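Local atomic coordinates of type IV pilus secretin PilQ family protein (Vibrio cholerae, PDB entry 6W6M), a protein that probably forms the fourteen-subunit outer-membrane channel through which the type IV competence pilus passes during natural DNA uptake. Residues L210-R218 / L225-D233; N474-D485 / T503-N514. One frame throughout, in Å; residues are numbered along the deposited sequence.

Interaction 1: L210-R218 / L225-D233; sequences LQVKGLDKR and LIAPKEELD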
loop_
_atom_site.group_PDB
_atom_site.type_symbol
_atom_site.label_atom_id
_atom_site.label_comp_id
_atom_site.label_asym_id
_atom_site.label_seq_id
_atom_site.Cartn_x
_atom_site.Cartn_y
_atom_site.Cartn_z
ATOM N N LEU A 210 -82.832 -7.647 -10.811
ATOM C CA LEU A 210 -81.643 -6.911 -11.224
ATOM C C LEU A 210 -80.367 -7.728 -11.068
ATOM O O LEU A 210 -79.338 -7.363 -11.646
ATOM C CB LEU A 210 -81.541 -5.609 -10.430
ATOM C CG LEU A 210 -82.764 -4.692 -10.526
ATOM C CD1 LEU A 210 -82.646 -3.525 -9.558
ATOM C CD2 LEU A 210 -83.000 -4.202 -11.946
ATOM N N GLN A 211 -80.405 -8.810 -10.292
ATOM C CA GLN A 211 -79.244 -9.681 -10.165
ATOM C C GLN A 211 -79.214 -10.720 -11.273
ATOM O O GLN A 211 -78.206 -10.862 -11.972
ATOM C CB GLN A 211 -79.246 -10.374 -8.801
ATOM C CG GLN A 211 -78.946 -9.468 -7.624
ATOM C CD GLN A 211 -79.676 -9.902 -6.365
ATOM O OE1 GLN A 211 -80.252 -10.988 -6.310
ATOM N NE2 GLN A 211 -79.666 -9.045 -5.350
ATOM N N VAL A 212 -80.314 -11.454 -11.449
ATOM C CA VAL A 212 -80.300 -12.593 -12.365
ATOM C C VAL A 212 -80.133 -12.122 -13.806
ATOM O O VAL A 212 -79.158 -12.472 -14.481
ATOM C CB VAL A 212 -81.567 -13.442 -12.185
ATOM C CG1 VAL A 212 -81.613 -14.546 -13.227
ATOM C CG2 VAL A 212 -81.596 -14.026 -10.784
ATOM N N LYS A 213 -81.075 -11.317 -14.295
ATOM C CA LYS A 213 -81.003 -10.845 -15.672
ATOM C C LYS A 213 -80.973 -9.323 -15.717
ATOM O O LYS A 213 -80.322 -8.736 -16.586
ATOM C CB LYS A 213 -82.184 -11.385 -16.486
ATOM C CG LYS A 213 -82.161 -11.005 -17.966
ATOM C CD LYS A 213 -83.464 -11.355 -18.668
ATOM C CE LYS A 213 -83.395 -11.035 -20.152
ATOM N NZ LYS A 213 -82.460 -11.943 -20.872
ATOM N N GLY A 214 -81.664 -8.681 -14.785
ATOM C CA GLY A 214 -81.751 -7.234 -14.775
ATOM C C GLY A 214 -80.396 -6.570 -14.613
ATOM O O GLY A 214 -79.375 -7.192 -14.324
ATOM N N LEU A 215 -80.404 -5.262 -14.824
ATOM C CA LEU A 215 -79.211 -4.436 -14.791
ATOM C C LEU A 215 -79.057 -3.719 -13.448
ATOM O O LEU A 215 -79.663 -4.101 -12.442
ATOM C CB LEU A 215 -79.179 -3.576 -16.048
ATOM C CG LEU A 215 -79.175 -4.493 -17.270
ATOM C CD1 LEU A 215 -79.368 -3.712 -18.545
ATOM C CD2 LEU A 215 -77.888 -5.305 -17.318
ATOM N N ASP A 216 -78.223 -2.681 -13.417
ATOM C CA ASP A 216 -77.962 -1.947 -12.188
ATOM C C ASP A 216 -78.752 -0.644 -12.137
ATOM O O ASP A 216 -79.281 -0.173 -13.146
ATOM C CB ASP A 216 -76.473 -1.650 -12.041
ATOM C CG ASP A 216 -75.959 -1.959 -10.655
ATOM O OD1 ASP A 216 -76.440 -2.940 -10.053
ATOM O OD2 ASP A 216 -75.068 -1.228 -10.174
ATOM N N LYS A 217 -78.832 -0.071 -10.936
ATOM C CA LYS A 217 -79.627 1.120 -10.680
ATOM C C LYS A 217 -78.903 2.050 -9.719
ATOM O O LYS A 217 -78.144 1.609 -8.853
ATOM C CB LYS A 217 -80.996 0.754 -10.101
ATOM C CG LYS A 217 -80.926 0.061 -8.752
ATOM C CD LYS A 217 -82.295 -0.225 -8.167
ATOM C CE LYS A 217 -82.173 -1.089 -6.920
ATOM N NZ LYS A 217 -81.383 -0.432 -5.842
ATOM N N ARG A 218 -79.168 3.347 -9.871
ATOM C CA ARG A 218 -78.610 4.373 -9.000
ATOM C C ARG A 218 -79.702 5.355 -8.606
ATOM O O ARG A 218 -80.604 5.644 -9.397
ATOM C CB ARG A 218 -77.453 5.127 -9.672
ATOM C CG ARG A 218 -76.232 4.272 -9.963
ATOM C CD ARG A 218 -75.169 5.057 -10.713
ATOM N NE ARG A 218 -74.647 6.160 -9.915
ATOM C CZ ARG A 218 -73.795 7.071 -10.369
ATOM N NH1 ARG A 218 -73.367 7.014 -11.621
ATOM N NH2 ARG A 218 -73.369 8.040 -9.570
ATOM N N LEU A 225 -82.750 5.557 -11.354
ATOM C CA LEU A 225 -82.405 5.366 -12.753
ATOM C C LEU A 225 -81.816 3.976 -12.923
ATOM O O LEU A 225 -81.110 3.480 -12.039
ATOM C CB LEU A 225 -81.414 6.438 -13.236
ATOM C CG LEU A 225 -80.118 6.693 -12.451
ATOM C CD1 LEU A 225 -79.013 5.718 -12.833
ATOM C CD2 LEU A 225 -79.643 8.127 -12.641
ATOM N N ILE A 226 -82.115 3.343 -14.053
ATOM C CA ILE A 226 -81.649 1.992 -14.337
ATOM C C ILE A 226 -80.819 2.023 -15.611
ATOM O O ILE A 226 -81.104 2.801 -16.528
ATOM C CB ILE A 226 -82.816 0.995 -14.481
ATOM C CG1 ILE A 226 -84.030 1.453 -13.668
ATOM C CG2 ILE A 226 -82.376 -0.393 -14.046
ATOM C CD1 ILE A 226 -83.861 1.323 -12.173
ATOM N N ALA A 227 -79.799 1.177 -15.665
ATOM C CA ALA A 227 -78.932 1.075 -16.830
ATOM C C ALA A 227 -78.075 -0.177 -16.681
ATOM O O ALA A 227 -77.942 -0.711 -15.574
ATOM C CB ALA A 227 -78.046 2.321 -16.980
ATOM N N PRO A 228 -77.507 -0.672 -17.781
ATOM C CA PRO A 228 -76.558 -1.784 -17.678
ATOM C C PRO A 228 -75.284 -1.368 -16.960
ATOM O O PRO A 228 -74.891 -0.199 -16.963
ATOM C CB PRO A 228 -76.282 -2.156 -19.140
ATOM C CG PRO A 228 -76.701 -0.971 -19.930
ATOM C CD PRO A 228 -77.833 -0.356 -19.181
ATOM N N LYS A 229 -74.633 -2.355 -16.341
ATOM C CA LYS A 229 -73.408 -2.078 -15.599
ATOM C C LYS A 229 -72.290 -1.602 -16.514
ATOM O O LYS A 229 -71.388 -0.884 -16.067
ATOM C CB LYS A 229 -72.966 -3.323 -14.832
ATOM C CG LYS A 229 -73.902 -3.729 -13.711
ATOM C CD LYS A 229 -73.333 -4.909 -12.949
ATOM C CE LYS A 229 -74.205 -5.245 -11.746
ATOM N NZ LYS A 229 -75.509 -5.848 -12.135
ATOM N N GLU A 230 -72.325 -1.992 -17.788
ATOM C CA GLU A 230 -71.267 -1.602 -18.714
ATOM C C GLU A 230 -71.202 -0.090 -18.873
ATOM O O GLU A 230 -70.126 0.509 -18.768
ATOM C CB GLU A 230 -71.478 -2.285 -20.063
ATOM C CG GLU A 230 -72.936 -2.567 -20.383
ATOM C CD GLU A 230 -73.106 -3.414 -21.627
ATOM O OE1 GLU A 230 -72.162 -3.475 -22.442
ATOM O OE2 GLU A 230 -74.184 -4.025 -21.785
ATOM N N GLU A 231 -72.348 0.552 -19.116
ATOM C CA GLU A 231 -72.354 2.003 -19.259
ATOM C C GLU A 231 -71.976 2.704 -17.962
ATOM O O GLU A 231 -71.301 3.737 -17.995
ATOM C CB GLU A 231 -73.721 2.488 -19.734
ATOM C CG GLU A 231 -74.018 2.185 -21.186
ATOM C CD GLU A 231 -75.192 2.987 -21.709
ATOM O OE1 GLU A 231 -75.518 4.028 -21.100
ATOM O OE2 GLU A 231 -75.792 2.576 -22.724
ATOM N N LEU A 232 -72.387 2.159 -16.815
ATOM C CA LEU A 232 -72.044 2.779 -15.538
ATOM C C LEU A 232 -70.540 2.735 -15.293
ATOM O O LEU A 232 -69.925 3.748 -14.935
ATOM C CB LEU A 232 -72.799 2.090 -14.402
ATOM C CG LEU A 232 -74.323 2.223 -14.409
ATOM C CD1 LEU A 232 -74.935 1.372 -13.316
ATOM C CD2 LEU A 232 -74.748 3.675 -14.245
ATOM N N ASP A 233 -69.929 1.565 -15.494
ATOM C CA ASP A 233 -68.486 1.448 -15.319
ATOM C C ASP A 233 -67.733 2.278 -16.351
ATOM O O ASP A 233 -66.679 2.848 -16.044
ATOM C CB ASP A 233 -68.068 -0.019 -15.389
ATOM C CG ASP A 233 -68.059 -0.685 -14.026
ATOM O OD1 ASP A 233 -67.427 -0.133 -13.100
ATOM O OD2 ASP A 233 -68.687 -1.754 -13.874
#
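With CG of Lys-229 beside its backbone N (chi1 -67°) and the chain extended until a final bend at CE, the lysine passes obliquely across Asp-216, its CG 3.7 Å from Asp-216 CB. That path sets up a long salt bridge, Lys-229 NZ lying 3.7 Å from Asp-216 OD1. Leu-232, one helical turn on, meets the same aspartate at about a right angle, CD1 to Asp-216 CB 3.6 Å, and sends its other methyl, CD2, to Arg-218 CD. On Leu-225, chi1 of 52° sets CG between the backbone N and the carbonyl carbon, and CD1 reaches Arg-218 CB at 3.6 Å. Beneath these side chains runs a short antiparallel beta hairpin in the small N-terminal secretin domain: Asp-216 and Ala-227 exchange two backbone hydrogen bonds, as do Arg-218 and Leu-225. Strand 225-227 is the inner one, since Ile-226 also bonds through its backbone to Val-184. On the face of Lys-217 and Ile-226, Ile-226 CD1 touches Lys-217 CB at 3.6 Å. Pro-228 is the N-cap residue of the following helix, and Leu-215 crosses it with CD1 3.5 Å from Pro-228 CB. Arg-235 of a neighbouring subunit brings a like charge close to Lys-229 NZ.

Interaction 2: N474-D485 / T503-N514; sequences NRLVLDLSVTQD and TQRIGTQVLVNN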
loop_
_atom_site.group_PDB
_atom_site.type_symbol
_atom_site.label_atom_id
_atom_site.label_comp_id
_atom_site.label_asym_id
_atom_site.label_seq_id
_atom_site.Cartn_x
_atom_site.Cartn_y
_atom_site.Cartn_z
ATOM N N ASN A 474 -51.970 16.189 31.990
ATOM C CA ASN A 474 -51.109 16.897 32.938
ATOM C C ASN A 474 -49.943 16.021 33.412
ATOM O O ASN A 474 -49.767 15.768 34.601
ATOM C CB ASN A 474 -51.939 17.393 34.125
ATOM C CG ASN A 474 -51.486 18.737 34.640
ATOM O OD1 ASN A 474 -51.206 19.650 33.870
ATOM N ND2 ASN A 474 -51.405 18.863 35.951
ATOM N N ARG A 475 -49.134 15.567 32.458
ATOM C CA ARG A 475 -48.054 14.635 32.748
ATOM C C ARG A 475 -46.925 14.820 31.748
ATOM O O ARG A 475 -47.135 15.333 30.651
ATOM C CB ARG A 475 -48.533 13.191 32.690
ATOM C CG ARG A 475 -49.293 12.714 33.891
ATOM C CD ARG A 475 -49.802 11.332 33.609
ATOM N NE ARG A 475 -50.420 10.709 34.764
ATOM C CZ ARG A 475 -50.900 9.474 34.753
ATOM N NH1 ARG A 475 -51.450 8.961 35.844
ATOM N NH2 ARG A 475 -50.824 8.751 33.647
ATOM N N LEU A 476 -45.729 14.378 32.129
ATOM C CA LEU A 476 -44.543 14.473 31.296
ATOM C C LEU A 476 -43.911 13.103 31.106
ATOM O O LEU A 476 -43.897 12.278 32.021
ATOM C CB LEU A 476 -43.499 15.404 31.917
ATOM C CG LEU A 476 -43.565 16.929 31.894
ATOM C CD1 LEU A 476 -43.693 17.429 30.492
ATOM C CD2 LEU A 476 -44.665 17.466 32.768
ATOM N N VAL A 477 -43.372 12.874 29.916
ATOM C CA VAL A 477 -42.517 11.729 29.630
ATOM C C VAL A 477 -41.122 12.296 29.419
ATOM O O VAL A 477 -40.914 13.122 28.527
ATOM C CB VAL A 477 -42.983 10.932 28.407
ATOM C CG1 VAL A 477 -41.994 9.840 28.093
ATOM C CG2 VAL A 477 -44.348 10.350 28.633
ATOM N N LEU A 478 -40.160 11.870 30.232
ATOM C CA LEU A 478 -38.810 12.416 30.183
ATOM C C LEU A 478 -37.811 11.358 29.743
ATOM O O LEU A 478 -37.770 10.268 30.323
ATOM C CB LEU A 478 -38.405 12.973 31.546
ATOM C CG LEU A 478 -39.153 14.177 32.119
ATOM C CD1 LEU A 478 -38.685 14.453 33.516
ATOM C CD2 LEU A 478 -38.980 15.404 31.269
ATOM N N ASP A 479 -36.996 11.689 28.737
ATOM C CA ASP A 479 -35.783 10.894 28.399
ATOM C C ASP A 479 -34.554 11.514 29.073
ATOM O O ASP A 479 -34.152 12.613 28.660
ATOM C CB ASP A 479 -35.571 10.818 26.885
ATOM C CG ASP A 479 -36.505 9.847 26.184
ATOM O OD1 ASP A 479 -37.047 8.958 26.869
ATOM O OD2 ASP A 479 -36.681 9.990 24.959
ATOM N N LEU A 480 -33.978 10.819 30.058
ATOM C CA LEU A 480 -33.123 11.460 31.093
ATOM C C LEU A 480 -31.710 10.874 31.014
ATOM O O LEU A 480 -31.589 9.639 30.947
ATOM C CB LEU A 480 -33.738 11.196 32.470
ATOM C CG LEU A 480 -35.103 11.832 32.716
ATOM C CD1 LEU A 480 -35.672 11.380 34.051
ATOM C CD2 LEU A 480 -35.010 13.348 32.662
ATOM N N SER A 481 -30.689 11.734 31.033
ATOM C CA SER A 481 -29.315 11.315 31.418
ATOM C C SER A 481 -28.769 12.270 32.483
ATOM O O SER A 481 -28.753 13.482 32.229
ATOM C CB SER A 481 -28.412 11.272 30.215
ATOM O OG SER A 481 -27.911 9.962 30.009
ATOM N N VAL A 482 -28.339 11.736 33.627
ATOM C CA VAL A 482 -27.738 12.594 34.698
ATOM C C VAL A 482 -26.411 11.976 35.158
ATOM O O VAL A 482 -26.438 10.814 35.594
ATOM C CB VAL A 482 -28.704 12.734 35.890
ATOM C CG1 VAL A 482 -28.118 13.583 37.005
ATOM C CG2 VAL A 482 -30.065 13.262 35.465
ATOM N N THR A 483 -25.288 12.707 35.060
ATOM C CA THR A 483 -24.004 12.141 35.460
ATOM C C THR A 483 -23.264 13.075 36.402
ATOM O O THR A 483 -23.509 14.279 36.435
ATOM C CB THR A 483 -23.074 11.832 34.265
ATOM O OG1 THR A 483 -22.325 12.997 33.911
ATOM C CG2 THR A 483 -23.842 11.364 33.056
ATOM N N GLN A 484 -22.318 12.497 37.139
ATOM C CA GLN A 484 -21.426 13.252 38.014
ATOM C C GLN A 484 -20.072 12.556 38.087
ATOM O O GLN A 484 -19.883 11.684 38.932
ATOM C CB GLN A 484 -22.026 13.377 39.399
ATOM C CG GLN A 484 -21.302 14.345 40.266
ATOM C CD GLN A 484 -21.869 14.404 41.641
ATOM O OE1 GLN A 484 -21.786 15.423 42.305
ATOM N NE2 GLN A 484 -22.453 13.310 42.084
ATOM N N ASP A 485 -19.124 12.958 37.249
ATOM C CA ASP A 485 -17.804 12.340 37.184
ATOM C C ASP A 485 -16.734 13.293 37.702
ATOM O O ASP A 485 -16.922 14.503 37.762
ATOM C CB ASP A 485 -17.459 11.920 35.760
ATOM C CG ASP A 485 -18.601 11.249 35.059
ATOM O OD1 ASP A 485 -19.353 10.500 35.705
ATOM O OD2 ASP A 485 -18.753 11.475 33.844
ATOM N N THR A 503 -16.833 7.746 38.188
ATOM C CA THR A 503 -18.117 8.061 37.573
ATOM C C THR A 503 -19.304 7.667 38.444
ATOM O O THR A 503 -19.207 6.793 39.301
ATOM C CB THR A 503 -18.258 7.368 36.192
ATOM O OG1 THR A 503 -18.144 5.948 36.334
ATOM C CG2 THR A 503 -17.190 7.845 35.239
ATOM N N GLN A 504 -20.427 8.352 38.215
ATOM C CA GLN A 504 -21.769 7.961 38.644
ATOM C C GLN A 504 -22.725 8.340 37.532
ATOM O O GLN A 504 -22.718 9.487 37.094
ATOM C CB GLN A 504 -22.207 8.664 39.921
ATOM C CG GLN A 504 -21.450 8.290 41.132
ATOM C CD GLN A 504 -21.891 9.074 42.332
ATOM O OE1 GLN A 504 -22.410 10.171 42.205
ATOM N NE2 GLN A 504 -21.689 8.515 43.508
ATOM N N ARG A 505 -23.539 7.401 37.071
ATOM C CA ARG A 505 -24.360 7.639 35.897
ATOM C C ARG A 505 -25.712 6.972 36.050
ATOM O O ARG A 505 -25.835 5.896 36.626
ATOM C CB ARG A 505 -23.681 7.123 34.627
ATOM C CG ARG A 505 -22.536 7.966 34.184
ATOM C CD ARG A 505 -21.709 7.318 33.113
ATOM N NE ARG A 505 -20.538 8.140 32.831
ATOM C CZ ARG A 505 -19.523 7.778 32.057
ATOM N NH1 ARG A 505 -19.518 6.592 31.473
ATOM N NH2 ARG A 505 -18.504 8.601 31.876
ATOM N N ILE A 506 -26.732 7.618 35.498
ATOM C CA ILE A 506 -28.054 7.021 35.412
ATOM C C ILE A 506 -28.731 7.541 34.155
ATOM O O ILE A 506 -28.672 8.732 33.840
ATOM C CB ILE A 506 -28.878 7.290 36.693
ATOM C CG1 ILE A 506 -30.197 6.537 36.647
ATOM C CG2 ILE A 506 -29.119 8.759 36.910
ATOM C CD1 ILE A 506 -30.889 6.501 37.942
ATOM N N GLY A 507 -29.345 6.624 33.423
ATOM C CA GLY A 507 -30.072 6.944 32.216
ATOM C C GLY A 507 -31.377 6.189 32.125
ATOM O O GLY A 507 -31.393 4.973 32.286
ATOM N N THR A 508 -32.480 6.885 31.866
ATOM C CA THR A 508 -33.789 6.248 31.939
ATOM C C THR A 508 -34.790 6.961 31.044
ATOM O O THR A 508 -34.492 7.974 30.406
ATOM C CB THR A 508 -34.357 6.236 33.370
ATOM O OG1 THR A 508 -34.483 7.570 33.877
ATOM C CG2 THR A 508 -33.498 5.434 34.290
ATOM N N GLN A 509 -35.999 6.412 31.032
ATOM C CA GLN A 509 -37.192 7.090 30.548
ATOM C C GLN A 509 -38.265 6.933 31.609
ATOM O O GLN A 509 -38.553 5.817 32.032
ATOM C CB GLN A 509 -37.659 6.514 29.215
ATOM C CG GLN A 509 -38.803 7.276 28.605
ATOM C CD GLN A 509 -39.138 6.799 27.219
ATOM O OE1 GLN A 509 -38.458 5.950 26.661
ATOM N NE2 GLN A 509 -40.194 7.343 26.655
ATOM N N VAL A 510 -38.839 8.044 32.062
ATOM C CA VAL A 510 -39.838 8.000 33.123
ATOM C C VAL A 510 -41.052 8.836 32.744
ATOM O O VAL A 510 -41.042 9.597 31.780
ATOM C CB VAL A 510 -39.286 8.463 34.488
ATOM C CG1 VAL A 510 -38.201 7.524 34.969
ATOM C CG2 VAL A 510 -38.793 9.898 34.415
ATOM N N LEU A 511 -42.102 8.688 33.548
ATOM C CA LEU A 511 -43.403 9.317 33.340
ATOM C C LEU A 511 -43.850 9.895 34.674
ATOM O O LEU A 511 -44.088 9.146 35.623
ATOM C CB LEU A 511 -44.430 8.316 32.801
ATOM C CG LEU A 511 -45.900 8.641 33.078
ATOM C CD1 LEU A 511 -46.299 9.941 32.397
ATOM C CD2 LEU A 511 -46.797 7.498 32.627
ATOM N N VAL A 512 -43.956 11.216 34.757
ATOM C CA VAL A 512 -44.105 11.897 36.039
ATOM C C VAL A 512 -45.148 13.005 35.930
ATOM O O VAL A 512 -45.273 13.663 34.895
ATOM C CB VAL A 512 -42.729 12.431 36.517
ATOM C CG1 VAL A 512 -42.197 13.455 35.557
ATOM C CG2 VAL A 512 -42.790 13.012 37.908
ATOM N N ASN A 513 -45.910 13.203 37.005
ATOM C CA ASN A 513 -46.935 14.239 37.036
ATOM C C ASN A 513 -46.301 15.622 36.931
ATOM O O ASN A 513 -45.090 15.790 37.055
ATOM C CB ASN A 513 -47.769 14.140 38.305
ATOM C CG ASN A 513 -48.574 12.872 38.380
ATOM O OD1 ASN A 513 -48.856 12.236 37.371
ATOM N ND2 ASN A 513 -48.963 12.499 39.587
ATOM N N ASN A 514 -47.143 16.640 36.740
ATOM C CA ASN A 514 -46.646 17.945 36.317
ATOM C C ASN A 514 -45.661 18.560 37.298
ATOM O O ASN A 514 -44.527 18.845 36.912
ATOM C CB ASN A 514 -47.800 18.917 36.092
ATOM C CG ASN A 514 -47.368 20.186 35.379
ATOM O OD1 ASN A 514 -46.449 20.177 34.575
ATOM N ND2 ASN A 514 -48.030 21.281 35.678
#
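Leu-480 CD1 presses on Val-510 CG2 at 3.5 Å, in the middle of a row of largely apolar side chains on one face of two long antiparallel strands. Leu-480 has CG beside its own backbone N (chi1 -65°), which carries CD1 past its direct partner Thr-508 to the valine. Leu-478 does likewise, its CD1 meeting Val-512 CG1 at 4.2 Å, while Val-482 and Ile-506 continue the row. Leu-520 of strand 518-534 covers Leu-480, Ile-506 and Val-510. Backbone hydrogen bonds run in pairs from Leu-476 and Val-512 to Val-482 and Ile-506; Leu-480 N to Thr-508 O is nearly straight (173°).

The other face, with Val-477/Leu-511, Asp-479/Gln-509 and Thr-483/Arg-505, is mixed. Asp-479 and Gln-509 lie side by side, carboxylate and amide planes 86° apart, and both pack on Lys-263 of a neighbouring subunit. Asp-485 OD2 meets the guanidinium edge in a salt bridge of 3.5 Å to Arg-505 NH2, whose hydrogen bond is weak; Thr-503 CG2 lies over a face of that group. The arginine's stronger partner is Glu-441 of that neighbour. Weak bonds mark the strand ends: Gln-484 NE2 to Gln-504 OE1, and Arg-475 NE to Asn-513 OD1, with Asn-513 ND2 hydrogen-bonded to Glu-516.

This hairpin belongs to the secretin domain, and residues 503-507 pair with a strand of that neighbour, carrying the sheet across the interface. The chemistry implies that backbone bonds and the apolar row hold the strands, whereas the polar end near Arg-505 is shared with the next subunit.

Both contacts join the strands of an antiparallel hairpin, yet they sit in different domains, with centres about 66 Å apart and nearest atoms about 47 Å apart. Interaction 1 is small: three pairs of strand residues, with the second strand running on into a helix, and its side-chain contact is made by aliphatic stems together with one long ion pair at a partly exposed surface. Interaction 2 buries about twice the area, close to the geometric centre of the chain, with a buried, largely apolar row on one side and a mixed, more polar set on the other. Interaction 1 meets two other subunits through packing and a close pair of like charges, whereas interaction 2 shares a beta ladder with its neighbour.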